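Dye-decolorizing peroxidase (Irpex lacteus, PDB 7D8M) is a heme b enzyme of the DyP-type peroxidase family, which probably uses peroxide to oxidise its substrates, dyes among them. Local coordinates at residues Y151-A156 with T338-E343; F291-P296 with P318-G323; T83-D88 with N208-A213; L102-S107 with I402-P407. One frame throughout, in Å; residues are numbered along the deposited sequence.

Contact 1: Y151-A156 with T338-E343; sequences YDLDSA and TPYGPE
The ring of Tyr340 is met obliquely by Leu153, whose CD1 lies 4.5 Å from Tyr340 CD1; the CB of Tyr340 sits closer in, 3.7 Å from Asp154 O. Its CG stands between the backbone N and the carbonyl carbon (chi1 78°), which carries the ring off toward strand 217-226, and the hydroxyl bonds to Lys223 of that strand and to Asp357. The backbones make one direct link: Ala156 N donates to Pro339 O at 2.8 Å. Strands 147-156 and 334-340 are outermost strands of two different four-stranded antiparallel sheets, as in the paired ferredoxin-like halves of DyP peroxidases, and their short axes here run 114° apart, so no ladder continues across. Two waters widen the join, one between Asp154 O and Gly341 N, the other donating to both Ala156 O and Gly341 O. Ser155 points its side chain into the seam: CB lies 3.1 Å from Pro339 O, and OG rests 3.3 Å from Thr338 CB. The hydroxyls of Ser155 and Thr338 find their polar partners on Glu25 of strand 24-32, OG at its backbone O and OG1 at its carboxylate, while Thr338 CG2 lies 3.7 Å from Ala156 C.

Contact 2: F291-P296 with P318-G323; sequences FNYSHP and PRDLEG. With HEM (protoporphyrin IX containing Fe), chain B.
Segment 291-296, an irregular loop, passes the first turn of helix 319-323, and the backbones come closest at Asn292 and Arg319, their CA atoms 5.5 Å apart. Arg319 carries the contact. Its guanidinium lies flat on the Phe291 ring, planes 11° apart, with CZ 3.8 Å from the ring centroid in a cation-pi stack; NH1 sits almost over the middle of the ring. NH1 also donates to Phe291 O at 2.9 Å, close to the guanidinium plane. The chain is extended from CG to NE, which carries the flat group over Phe291 and out to the heme propionate. There NH2 donates to O1D of the propionate at 3.0 Å in a nearly straight bond of 164°. This is the propionate side of the DyP heme pocket, where Ser175 and Asn317 also bond to the cofactor and Asn289 takes a further bond from Arg319 NH2. Tyr293 comes against the aliphatic part of the arginine, its CE2 3.9 Å from Arg319 CD, and the tyrosine ring is inclined 65° to the guanidinium. A water at Tyr293 OH also receives a weak bond from Arg319 NE. With bonds at NH1 and NH2 and a ring under one face, the guanidinium has little freedom to turn, and its positive charge would probably help to balance the propionate. At the helix start, Asp320 CB lies 3.7 Å from Asn292 O, while its carboxylate turns to Lys390 and Arg314. Asn292 OD1 in turn takes the N-H of Ser294, an Asx turn that shapes the loop.

Contact 3: T83-D88 with N208-A213; sequences TDDLQD and NRPSWA
Trp212 NE1 donates to Asp85 OD1 at 3.2 Å, in the plane of the indole and on the syn lone pair of the carboxylate, whose plane is turned just 24° from the ring. Asp85 also lies along Pro210: the proline CG rests 3.1 Å from Asp85 O and 3.5 Å from OD1. An alanine in place of Asp85 would remove the acceptor and is likely to leave the indole N-H without its mate and Pro210 less closely covered. Beside this pair Leu86 packs its CG 4.1 Å from Trp212 CZ2, and its CD2 is pressed to 3.5 Å from Ala213 CB, tighter than usual for two carbons. Two irregular loops are joined here, one leading into helix 89-93 within the dimeric alpha+beta barrel family region, the other running up to strand 217-226. Arg209 bends at chi2 and chi3 (88° and 72°), bringing NH1 within 2.9 Å of Leu86 O in a weak bond. A water accepts from the same NH1 and donates to Asp88 OD2, while Asp204 forms a salt bridge with NE. Farther out, an Asx turn fixes the first loop, Asp84 OD1 taking the N-H of Leu86, and Lys447 and Phe448 meet the indole of Trp212.

Contact 4: L102-S107 with I402-P407; sequences LGDDTS and IGQGSP. With HEM (protoporphyrin IX containing Fe), chain B.
Gln404 NE2 is gripped by two oxygens of the other segment. It donates to Asp104 OD1 at 2.9 Å, meeting that oxygen nearly along its C-O direction with an N-H...O angle of 166°, and to Leu102 O at 3.0 Å, where it sits above the carbonyl plane. Both acceptors lie close to the plane of the amide, so each of its two N-H bonds has an acceptor. The glutamine chain is extended beyond CG (chi2 -179°), reaching across to the other loop, and the Asp104 carboxylate stands almost square to the amide. The backbones also come close: Gly103 CA lies 3.9 Å from Gly405 CA. Gly103, the first residue past helix 95-102, forms a Schellman motif with a positive phi, and a side chain on it would run into Gly405 N and Gln404 CB. The second oxygen of Asp104 is held by Arg222, Ser430 and Trp109, and Asn382 bonds both Leu102 O and Gln404 N, so these partners position what Gln404 grips. Two residues back along its loop, Ile402 belongs to the heme pocket, its CG2 3.5 Å from the methine carbon CHC of the heme and its CD1 over the neighbouring pyrrole, C2C at 3.8 Å. A leucine in place of Gln404 would probably leave Leu102 O and Asp104 OD1 without this donor and let the two loops shift against each other. An uncharged amide shared between a helix-end carbonyl and a carboxylate already paired with arginine thus ties the heme-lining loop to the end of helix 95-102 without adding a charge of its own.

The heme is what brings contacts 2 and 4 together: contact 2 supplies Arg319 to a propionate, contact 4 places Ile402 against the macrocycle, and their nearest atoms are about 11 Å apart. Contact 1 stands a little farther off, Tyr340 about 8 Å from the heme by its side chain; it lies on the strand that also holds Arg335, which binds the heme, and its centre is about 35 Å from that of contact 2, on the opposite side of the chain's centre. Contact 3 lies away from the annotated sites, about 11 Å from contact 4 between nearest atoms. Contacts 1, 3 and 4 each tie the N-terminal part to later segments.

Contact 1: Y151-A156 with T338-E343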
# COMPACT_ATOMS: atom_id res chain seq x y z
N TYR A 151 7.66 12.22 14.00
CA TYR A 151 8.24 11.87 12.71
C TYR A 151 7.48 12.62 11.63
O TYR A 151 6.25 12.59 11.62
CB TYR A 151 8.18 10.36 12.46
CG TYR A 151 8.97 9.92 11.25
CD1 TYR A 151 10.29 10.33 11.08
CD2 TYR A 151 8.40 9.12 10.27
CE1 TYR A 151 11.03 9.93 9.98
CE2 TYR A 151 9.13 8.72 9.16
CZ TYR A 151 10.44 9.13 9.02
OH TYR A 151 11.17 8.75 7.92
N ASP A 152 8.21 13.26 10.72
CA ASP A 152 7.61 14.14 9.71
C ASP A 152 8.21 13.76 8.36
O ASP A 152 9.35 14.12 8.06
CB ASP A 152 7.88 15.61 10.05
CG ASP A 152 7.05 16.58 9.23
OD1 ASP A 152 6.67 16.23 8.10
OD2 ASP A 152 6.80 17.71 9.70
N LEU A 153 7.44 13.03 7.54
CA LEU A 153 7.95 12.45 6.29
C LEU A 153 7.27 13.11 5.09
O LEU A 153 6.04 13.10 4.99
CB LEU A 153 7.72 10.94 6.27
CG LEU A 153 8.06 10.29 4.93
CD1 LEU A 153 9.55 10.40 4.69
CD2 LEU A 153 7.62 8.83 4.89
N ASP A 154 8.07 13.68 4.19
CA ASP A 154 7.57 14.19 2.92
C ASP A 154 7.72 13.14 1.83
O ASP A 154 8.79 12.55 1.67
CB ASP A 154 8.31 15.46 2.51
CG ASP A 154 8.03 16.62 3.45
OD1 ASP A 154 6.85 16.83 3.79
OD2 ASP A 154 8.99 17.31 3.87
N SER A 155 6.65 12.91 1.09
CA SER A 155 6.68 12.04 -0.08
C SER A 155 6.23 12.88 -1.27
O SER A 155 5.55 13.90 -1.11
CB SER A 155 5.78 10.82 0.11
OG SER A 155 4.43 11.22 0.23
N ALA A 156 6.66 12.47 -2.46
CA ALA A 156 6.34 13.22 -3.67
C ALA A 156 6.29 12.28 -4.86
O ALA A 156 7.08 11.33 -4.95
CB ALA A 156 7.37 14.32 -3.91
N THR A 338 2.72 6.89 -1.67
CA THR A 338 3.44 7.82 -2.52
C THR A 338 4.93 7.57 -2.40
O THR A 338 5.44 7.40 -1.28
CB THR A 338 3.13 9.28 -2.13
OG1 THR A 338 1.71 9.46 -2.08
CG2 THR A 338 3.74 10.27 -3.12
N PRO A 339 5.67 7.55 -3.52
CA PRO A 339 7.13 7.49 -3.43
C PRO A 339 7.70 8.62 -2.58
O PRO A 339 7.11 9.70 -2.46
CB PRO A 339 7.59 7.60 -4.90
CG PRO A 339 6.41 7.22 -5.72
CD PRO A 339 5.17 7.54 -4.91
N TYR A 340 8.85 8.36 -1.97
CA TYR A 340 9.56 9.38 -1.22
C TYR A 340 11.02 9.38 -1.64
O TYR A 340 11.55 8.36 -2.11
CB TYR A 340 9.43 9.18 0.32
CG TYR A 340 10.31 8.08 0.94
CD1 TYR A 340 11.63 8.34 1.32
CD2 TYR A 340 9.81 6.81 1.17
CE1 TYR A 340 12.43 7.34 1.88
CE2 TYR A 340 10.60 5.80 1.73
CZ TYR A 340 11.91 6.07 2.07
OH TYR A 340 12.68 5.08 2.64
N GLY A 341 11.67 10.54 -1.49
CA GLY A 341 13.08 10.67 -1.79
C GLY A 341 13.35 11.15 -3.20
O GLY A 341 12.50 11.07 -4.10
N PRO A 342 14.55 11.64 -3.44
CA PRO A 342 14.89 12.18 -4.76
C PRO A 342 15.21 11.08 -5.77
O PRO A 342 15.29 9.89 -5.46
CB PRO A 342 16.13 13.03 -4.47
CG PRO A 342 16.81 12.30 -3.37
CD PRO A 342 15.70 11.70 -2.52
N GLU A 343 15.41 11.52 -7.01
CA GLU A 343 15.78 10.61 -8.07
C GLU A 343 17.18 10.05 -7.83
O GLU A 343 17.98 10.59 -7.06
CB GLU A 343 15.72 11.32 -9.41
CG GLU A 343 14.31 11.73 -9.81
CD GLU A 343 13.42 10.52 -10.02
OE1 GLU A 343 13.52 9.90 -11.11
OE2 GLU A 343 12.65 10.17 -9.11
O HOH W 1 10.01 12.84 -0.92
O HOH W 2 9.66 10.82 -4.28

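Contact 2: F291-P296 with P318-G323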
# COMPACT_ATOMS: atom_id res chain seq x y z
N PHE A 291 -7.13 -8.96 -17.14
CA PHE A 291 -6.46 -10.26 -17.19
C PHE A 291 -6.73 -10.99 -15.89
O PHE A 291 -7.02 -10.38 -14.86
CB PHE A 291 -4.95 -10.11 -17.42
CG PHE A 291 -4.23 -9.39 -16.30
CD1 PHE A 291 -3.62 -10.09 -15.27
CD2 PHE A 291 -4.15 -8.00 -16.30
CE1 PHE A 291 -2.96 -9.42 -14.25
CE2 PHE A 291 -3.48 -7.32 -15.29
CZ PHE A 291 -2.88 -8.03 -14.26
N ASN A 292 -6.62 -12.33 -15.95
CA ASN A 292 -6.81 -13.15 -14.76
C ASN A 292 -5.90 -14.37 -14.76
O ASN A 292 -6.14 -15.31 -13.99
CB ASN A 292 -8.29 -13.57 -14.61
CG ASN A 292 -8.78 -14.42 -15.78
OD1 ASN A 292 -8.00 -14.94 -16.58
ND2 ASN A 292 -10.10 -14.57 -15.87
N TYR A 293 -4.87 -14.37 -15.61
CA TYR A 293 -3.86 -15.41 -15.76
C TYR A 293 -4.38 -16.64 -16.50
O TYR A 293 -3.59 -17.54 -16.80
CB TYR A 293 -3.27 -15.81 -14.40
CG TYR A 293 -2.72 -14.60 -13.67
CD1 TYR A 293 -1.65 -13.88 -14.20
CD2 TYR A 293 -3.29 -14.15 -12.48
CE1 TYR A 293 -1.15 -12.75 -13.55
CE2 TYR A 293 -2.80 -13.02 -11.82
CZ TYR A 293 -1.72 -12.33 -12.37
OH TYR A 293 -1.21 -11.21 -11.75
N SER A 294 -5.68 -16.69 -16.81
CA SER A 294 -6.19 -17.79 -17.63
C SER A 294 -5.97 -17.51 -19.11
O SER A 294 -5.95 -16.36 -19.55
CB SER A 294 -7.68 -18.03 -17.36
OG SER A 294 -7.90 -18.52 -16.06
N HIS A 295 -5.81 -18.58 -19.89
CA HIS A 295 -5.57 -18.50 -21.33
C HIS A 295 -6.05 -19.79 -21.97
O HIS A 295 -5.86 -20.87 -21.39
CB HIS A 295 -4.08 -18.29 -21.66
CG HIS A 295 -3.52 -16.99 -21.15
ND1 HIS A 295 -3.69 -15.80 -21.81
CD2 HIS A 295 -2.80 -16.71 -20.04
CE1 HIS A 295 -3.10 -14.83 -21.12
NE2 HIS A 295 -2.55 -15.36 -20.05
N PRO A 296 -6.67 -19.72 -23.15
CA PRO A 296 -7.00 -20.95 -23.89
C PRO A 296 -5.79 -21.86 -23.99
O PRO A 296 -4.69 -21.40 -24.30
CB PRO A 296 -7.45 -20.43 -25.26
CG PRO A 296 -6.98 -18.99 -25.33
CD PRO A 296 -7.01 -18.50 -23.91
N PRO A 318 -3.85 -13.08 -6.08
CA PRO A 318 -3.92 -14.32 -6.87
C PRO A 318 -5.29 -14.45 -7.54
O PRO A 318 -6.17 -15.20 -7.12
CB PRO A 318 -3.68 -15.40 -5.81
CG PRO A 318 -4.15 -14.81 -4.53
CD PRO A 318 -3.96 -13.32 -4.63
N ARG A 319 -5.45 -13.68 -8.62
CA ARG A 319 -6.73 -13.61 -9.31
C ARG A 319 -7.21 -14.99 -9.76
O ARG A 319 -8.42 -15.25 -9.78
CB ARG A 319 -6.63 -12.68 -10.53
CG ARG A 319 -6.12 -11.29 -10.24
CD ARG A 319 -5.81 -10.53 -11.51
NE ARG A 319 -5.25 -9.21 -11.20
CZ ARG A 319 -5.40 -8.13 -11.97
NH1 ARG A 319 -6.08 -8.21 -13.10
NH2 ARG A 319 -4.85 -6.98 -11.59
N ASP A 320 -6.29 -15.88 -10.11
CA ASP A 320 -6.70 -17.18 -10.65
C ASP A 320 -7.25 -18.08 -9.55
O ASP A 320 -8.23 -18.80 -9.77
CB ASP A 320 -5.52 -17.84 -11.38
CG ASP A 320 -4.31 -18.04 -10.50
OD1 ASP A 320 -4.11 -17.25 -9.54
OD2 ASP A 320 -3.54 -18.99 -10.77
N LEU A 321 -6.64 -18.05 -8.36
CA LEU A 321 -7.17 -18.84 -7.25
C LEU A 321 -8.57 -18.38 -6.88
O LEU A 321 -9.48 -19.20 -6.70
CB LEU A 321 -6.24 -18.74 -6.04
CG LEU A 321 -4.77 -19.14 -6.16
CD1 LEU A 321 -4.25 -19.46 -4.78
CD2 LEU A 321 -4.53 -20.33 -7.12
N GLU A 322 -8.77 -17.06 -6.76
CA GLU A 322 -10.09 -16.52 -6.44
C GLU A 322 -11.07 -16.81 -7.56
O GLU A 322 -12.22 -17.20 -7.30
CB GLU A 322 -10.00 -15.01 -6.19
CG GLU A 322 -11.33 -14.34 -5.74
CD GLU A 322 -11.21 -12.84 -5.50
OE1 GLU A 322 -10.08 -12.31 -5.38
OE2 GLU A 322 -12.27 -12.17 -5.41
N GLY A 323 -10.63 -16.66 -8.81
CA GLY A 323 -11.51 -16.87 -9.93
C GLY A 323 -11.96 -18.31 -10.06
O GLY A 323 -13.03 -18.59 -10.59
CHA HEM B . 0.94 -3.92 -7.16
CHB HEM B . 5.39 -2.11 -6.49
CHC HEM B . 4.96 -2.93 -1.72
CHD HEM B . 0.74 -5.19 -2.47
C1A HEM B . 2.16 -3.34 -7.40
C2A HEM B . 2.64 -2.85 -8.68
C3A HEM B . 3.87 -2.34 -8.48
C4A HEM B . 4.20 -2.49 -7.08
CMA HEM B . 4.80 -1.69 -9.53
CAA HEM B . 1.84 -2.91 -10.01
CBA HEM B . 0.98 -1.66 -10.16
CGA HEM B . -0.47 -1.94 -9.80
O1A HEM B . -0.97 -3.05 -10.09
O2A HEM B . -1.14 -1.02 -9.24
C1B HEM B . 5.63 -2.14 -5.14
C2B HEM B . 6.80 -1.58 -4.49
C3B HEM B . 6.68 -1.82 -3.17
C4B HEM B . 5.44 -2.52 -2.95
CMB HEM B . 7.95 -0.87 -5.27
CAB HEM B . 7.62 -1.41 -2.01
CBB HEM B . 8.54 -0.44 -2.11
C1C HEM B . 3.82 -3.68 -1.50
C2C HEM B . 3.40 -4.27 -0.24
C3C HEM B . 2.22 -4.89 -0.45
C4C HEM B . 1.88 -4.73 -1.85
CMC HEM B . 4.20 -4.14 1.08
CAC HEM B . 1.34 -5.70 0.53
CBC HEM B . 1.82 -6.29 1.64
C1D HEM B . 0.37 -4.94 -3.77
C2D HEM B . -0.93 -5.17 -4.38
C3D HEM B . -0.87 -4.83 -5.66
C4D HEM B . 0.48 -4.36 -5.94
CMD HEM B . -2.18 -5.73 -3.68
CAD HEM B . -2.02 -4.93 -6.68
CBD HEM B . -1.99 -6.32 -7.32
CGD HEM B . -3.16 -6.54 -8.25
O1D HEM B . -2.94 -7.15 -9.33
O2D HEM B . -4.30 -6.10 -7.94
NA HEM B . 3.14 -3.12 -6.46
NB HEM B . 4.82 -2.71 -4.17
NC HEM B . 2.88 -3.99 -2.45
ND HEM B . 1.21 -4.42 -4.75
FE HEM B . 3.10 -3.70 -4.47
O HOH W 3 -2.84 -9.97 -9.85

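Contact 3: T83-D88 with N208-A213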
# COMPACT_ATOMS: atom_id res chain seq x y z
N THR A 83 -12.21 3.28 23.97
CA THR A 83 -12.02 1.84 24.10
C THR A 83 -11.76 1.23 22.72
O THR A 83 -12.45 1.54 21.75
CB THR A 83 -13.24 1.20 24.75
OG1 THR A 83 -13.53 1.86 26.00
CG2 THR A 83 -12.96 -0.27 25.03
N ASP A 84 -10.73 0.39 22.64
CA ASP A 84 -10.47 -0.34 21.40
C ASP A 84 -11.33 -1.59 21.40
O ASP A 84 -10.93 -2.65 21.87
CB ASP A 84 -8.98 -0.67 21.27
CG ASP A 84 -8.66 -1.45 20.00
OD1 ASP A 84 -9.59 -1.79 19.24
OD2 ASP A 84 -7.46 -1.71 19.77
N ASP A 85 -12.55 -1.46 20.87
CA ASP A 85 -13.44 -2.60 20.70
C ASP A 85 -13.63 -2.94 19.22
O ASP A 85 -14.68 -3.44 18.82
CB ASP A 85 -14.79 -2.35 21.38
CG ASP A 85 -15.40 -0.99 21.04
OD1 ASP A 85 -14.88 -0.29 20.14
OD2 ASP A 85 -16.42 -0.62 21.66
N LEU A 86 -12.62 -2.67 18.39
CA LEU A 86 -12.75 -2.90 16.96
C LEU A 86 -12.55 -4.37 16.59
O LEU A 86 -12.97 -4.77 15.49
CB LEU A 86 -11.75 -2.02 16.20
CG LEU A 86 -12.08 -0.53 16.02
CD1 LEU A 86 -10.84 0.28 15.68
CD2 LEU A 86 -13.12 -0.36 14.94
N GLN A 87 -11.94 -5.17 17.47
CA GLN A 87 -11.72 -6.61 17.26
C GLN A 87 -10.71 -6.89 16.15
O GLN A 87 -10.76 -7.94 15.50
CB GLN A 87 -13.02 -7.36 16.97
CG GLN A 87 -14.02 -7.34 18.11
CD GLN A 87 -15.27 -8.14 17.81
OE1 GLN A 87 -16.39 -7.68 18.02
NE2 GLN A 87 -15.09 -9.36 17.30
N ASP A 88 -9.77 -5.98 15.93
CA ASP A 88 -8.67 -6.20 14.99
C ASP A 88 -7.43 -6.48 15.81
O ASP A 88 -6.87 -5.58 16.44
CB ASP A 88 -8.48 -5.00 14.06
CG ASP A 88 -7.60 -5.32 12.87
OD1 ASP A 88 -6.38 -5.54 13.07
OD2 ASP A 88 -8.12 -5.34 11.72
N ASN A 208 -19.73 -8.40 14.49
CA ASN A 208 -19.86 -7.80 15.81
C ASN A 208 -19.40 -6.33 15.87
O ASN A 208 -19.20 -5.82 16.97
CB ASN A 208 -19.03 -8.63 16.80
CG ASN A 208 -19.66 -8.72 18.16
OD1 ASN A 208 -20.71 -8.13 18.41
ND2 ASN A 208 -19.01 -9.46 19.07
N ARG A 209 -19.24 -5.65 14.73
CA ARG A 209 -18.46 -4.41 14.72
C ARG A 209 -19.24 -3.27 15.38
O ARG A 209 -20.43 -3.09 15.11
CB ARG A 209 -18.08 -4.04 13.29
CG ARG A 209 -17.05 -2.90 13.18
CD ARG A 209 -15.60 -3.39 13.22
NE ARG A 209 -15.20 -4.08 11.99
CZ ARG A 209 -13.97 -4.54 11.76
NH1 ARG A 209 -13.01 -4.38 12.65
NH2 ARG A 209 -13.71 -5.16 10.62
N PRO A 210 -18.59 -2.49 16.25
CA PRO A 210 -19.29 -1.38 16.94
C PRO A 210 -19.84 -0.34 15.97
O PRO A 210 -19.29 -0.10 14.90
CB PRO A 210 -18.20 -0.77 17.83
CG PRO A 210 -17.19 -1.81 18.00
CD PRO A 210 -17.23 -2.70 16.78
N SER A 211 -20.92 0.31 16.40
CA SER A 211 -21.65 1.22 15.52
C SER A 211 -20.83 2.46 15.18
O SER A 211 -20.87 2.94 14.05
CB SER A 211 -22.98 1.63 16.16
OG SER A 211 -23.67 0.50 16.67
N TRP A 212 -20.11 3.01 16.17
CA TRP A 212 -19.35 4.23 15.95
C TRP A 212 -18.28 4.05 14.88
O TRP A 212 -17.84 5.03 14.26
CB TRP A 212 -18.70 4.69 17.25
CG TRP A 212 -17.59 3.80 17.68
CD1 TRP A 212 -17.67 2.74 18.54
CD2 TRP A 212 -16.22 3.86 17.25
NE1 TRP A 212 -16.44 2.15 18.68
CE2 TRP A 212 -15.53 2.81 17.90
CE3 TRP A 212 -15.52 4.70 16.38
CZ2 TRP A 212 -14.17 2.59 17.70
CZ3 TRP A 212 -14.16 4.47 16.19
CH2 TRP A 212 -13.51 3.42 16.85
N ALA A 213 -17.82 2.81 14.68
CA ALA A 213 -16.76 2.53 13.71
C ALA A 213 -17.26 2.51 12.27
O ALA A 213 -16.44 2.34 11.36
CB ALA A 213 -16.10 1.19 14.04
O HOH W 4 -10.70 -5.81 11.66

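Contact 4: L102-S107 with I402-P407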
# COMPACT_ATOMS: atom_id res chain seq x y z
N LEU A 102 5.69 -10.05 10.05
CA LEU A 102 5.92 -9.47 8.73
C LEU A 102 7.28 -9.87 8.16
O LEU A 102 7.55 -9.60 6.98
CB LEU A 102 5.81 -7.94 8.79
CG LEU A 102 4.54 -7.36 9.44
CD1 LEU A 102 4.48 -5.83 9.36
CD2 LEU A 102 3.29 -7.98 8.83
N GLY A 103 8.13 -10.50 8.97
CA GLY A 103 9.49 -10.78 8.54
C GLY A 103 10.44 -9.63 8.72
O GLY A 103 11.53 -9.64 8.13
N ASP A 104 10.06 -8.62 9.50
CA ASP A 104 10.88 -7.44 9.70
C ASP A 104 12.01 -7.72 10.69
O ASP A 104 11.86 -8.47 11.66
CB ASP A 104 10.04 -6.27 10.24
CG ASP A 104 9.40 -5.46 9.14
OD1 ASP A 104 9.36 -5.93 7.98
OD2 ASP A 104 8.94 -4.33 9.44
N ASP A 105 13.14 -7.07 10.44
CA ASP A 105 14.24 -6.96 11.39
C ASP A 105 14.22 -5.52 11.88
O ASP A 105 14.57 -4.61 11.12
CB ASP A 105 15.55 -7.35 10.71
CG ASP A 105 16.78 -7.00 11.52
OD1 ASP A 105 16.67 -6.67 12.72
OD2 ASP A 105 17.89 -7.07 10.94
N THR A 106 13.77 -5.30 13.12
CA THR A 106 13.52 -3.94 13.58
C THR A 106 14.79 -3.11 13.72
O THR A 106 14.69 -1.91 13.97
CB THR A 106 12.76 -3.95 14.92
OG1 THR A 106 13.48 -4.73 15.88
CG2 THR A 106 11.36 -4.53 14.73
N SER A 107 15.97 -3.71 13.54
CA SER A 107 17.19 -2.92 13.55
C SER A 107 17.22 -1.91 12.40
O SER A 107 18.00 -0.95 12.46
CB SER A 107 18.43 -3.82 13.49
OG SER A 107 18.55 -4.47 12.23
N ILE A 402 8.80 -8.00 -2.48
CA ILE A 402 8.57 -7.69 -1.08
C ILE A 402 8.76 -8.88 -0.15
O ILE A 402 8.67 -8.70 1.07
CB ILE A 402 7.17 -7.08 -0.86
CG1 ILE A 402 6.08 -8.08 -1.27
CG2 ILE A 402 7.05 -5.75 -1.59
CD1 ILE A 402 4.70 -7.82 -0.63
N GLY A 403 9.03 -10.08 -0.66
CA GLY A 403 9.10 -11.24 0.22
C GLY A 403 10.26 -11.13 1.20
O GLY A 403 11.37 -10.72 0.85
N GLN A 404 9.99 -11.48 2.46
CA GLN A 404 11.03 -11.47 3.49
C GLN A 404 10.80 -12.64 4.44
O GLN A 404 9.87 -13.42 4.28
CB GLN A 404 11.02 -10.20 4.36
CG GLN A 404 10.48 -8.93 3.80
CD GLN A 404 10.59 -7.81 4.84
OE1 GLN A 404 11.51 -6.98 4.78
NE2 GLN A 404 9.68 -7.80 5.81
N GLY A 405 11.61 -12.66 5.51
CA GLY A 405 11.43 -13.57 6.62
C GLY A 405 12.17 -14.89 6.48
O GLY A 405 12.35 -15.59 7.48
N SER A 406 12.59 -15.24 5.26
CA SER A 406 13.31 -16.47 4.95
C SER A 406 14.45 -16.12 4.00
O SER A 406 14.55 -14.95 3.58
CB SER A 406 12.39 -17.51 4.30
OG SER A 406 11.09 -17.55 4.83
N PRO A 407 15.31 -17.07 3.62
CA PRO A 407 16.20 -16.85 2.47
C PRO A 407 15.39 -16.48 1.23
O PRO A 407 14.40 -17.14 0.89
CB PRO A 407 16.92 -18.19 2.30
CG PRO A 407 16.14 -19.16 3.11
CD PRO A 407 15.57 -18.38 4.24
CHA HEM B . 0.94 -3.92 -7.16
CHB HEM B . 5.39 -2.11 -6.49
CHC HEM B . 4.96 -2.93 -1.72
CHD HEM B . 0.74 -5.19 -2.47
C1A HEM B . 2.16 -3.34 -7.40
C2A HEM B . 2.64 -2.85 -8.68
C3A HEM B . 3.87 -2.34 -8.48
C4A HEM B . 4.20 -2.49 -7.08
CMA HEM B . 4.80 -1.69 -9.53
CAA HEM B . 1.84 -2.91 -10.01
CBA HEM B . 0.98 -1.66 -10.16
CGA HEM B . -0.47 -1.94 -9.80
O1A HEM B . -0.97 -3.05 -10.09
O2A HEM B . -1.14 -1.02 -9.24
C1B HEM B . 5.63 -2.14 -5.14
C2B HEM B . 6.80 -1.58 -4.49
C3B HEM B . 6.68 -1.82 -3.17
C4B HEM B . 5.44 -2.52 -2.95
CMB HEM B . 7.95 -0.87 -5.27
CAB HEM B . 7.62 -1.41 -2.01
CBB HEM B . 8.54 -0.44 -2.11
C1C HEM B . 3.82 -3.68 -1.50
C2C HEM B . 3.40 -4.27 -0.24
C3C HEM B . 2.22 -4.89 -0.45
C4C HEM B . 1.88 -4.73 -1.85
CMC HEM B . 4.20 -4.14 1.08
CAC HEM B . 1.34 -5.70 0.53
CBC HEM B . 1.82 -6.29 1.64
C1D HEM B . 0.37 -4.94 -3.77
C2D HEM B . -0.93 -5.17 -4.38
C3D HEM B . -0.87 -4.83 -5.66
C4D HEM B . 0.48 -4.36 -5.94
CMD HEM B . -2.18 -5.73 -3.68
CAD HEM B . -2.02 -4.93 -6.68
CBD HEM B . -1.99 -6.32 -7.32
CGD HEM B . -3.16 -6.54 -8.25
O1D HEM B . -2.94 -7.15 -9.33
O2D HEM B . -4.30 -6.10 -7.94
NA HEM B . 3.14 -3.12 -6.46
NB HEM B . 4.82 -2.71 -4.17
NC HEM B . 2.88 -3.99 -2.45
ND HEM B . 1.21 -4.42 -4.75
FE HEM B . 3.10 -3.70 -4.47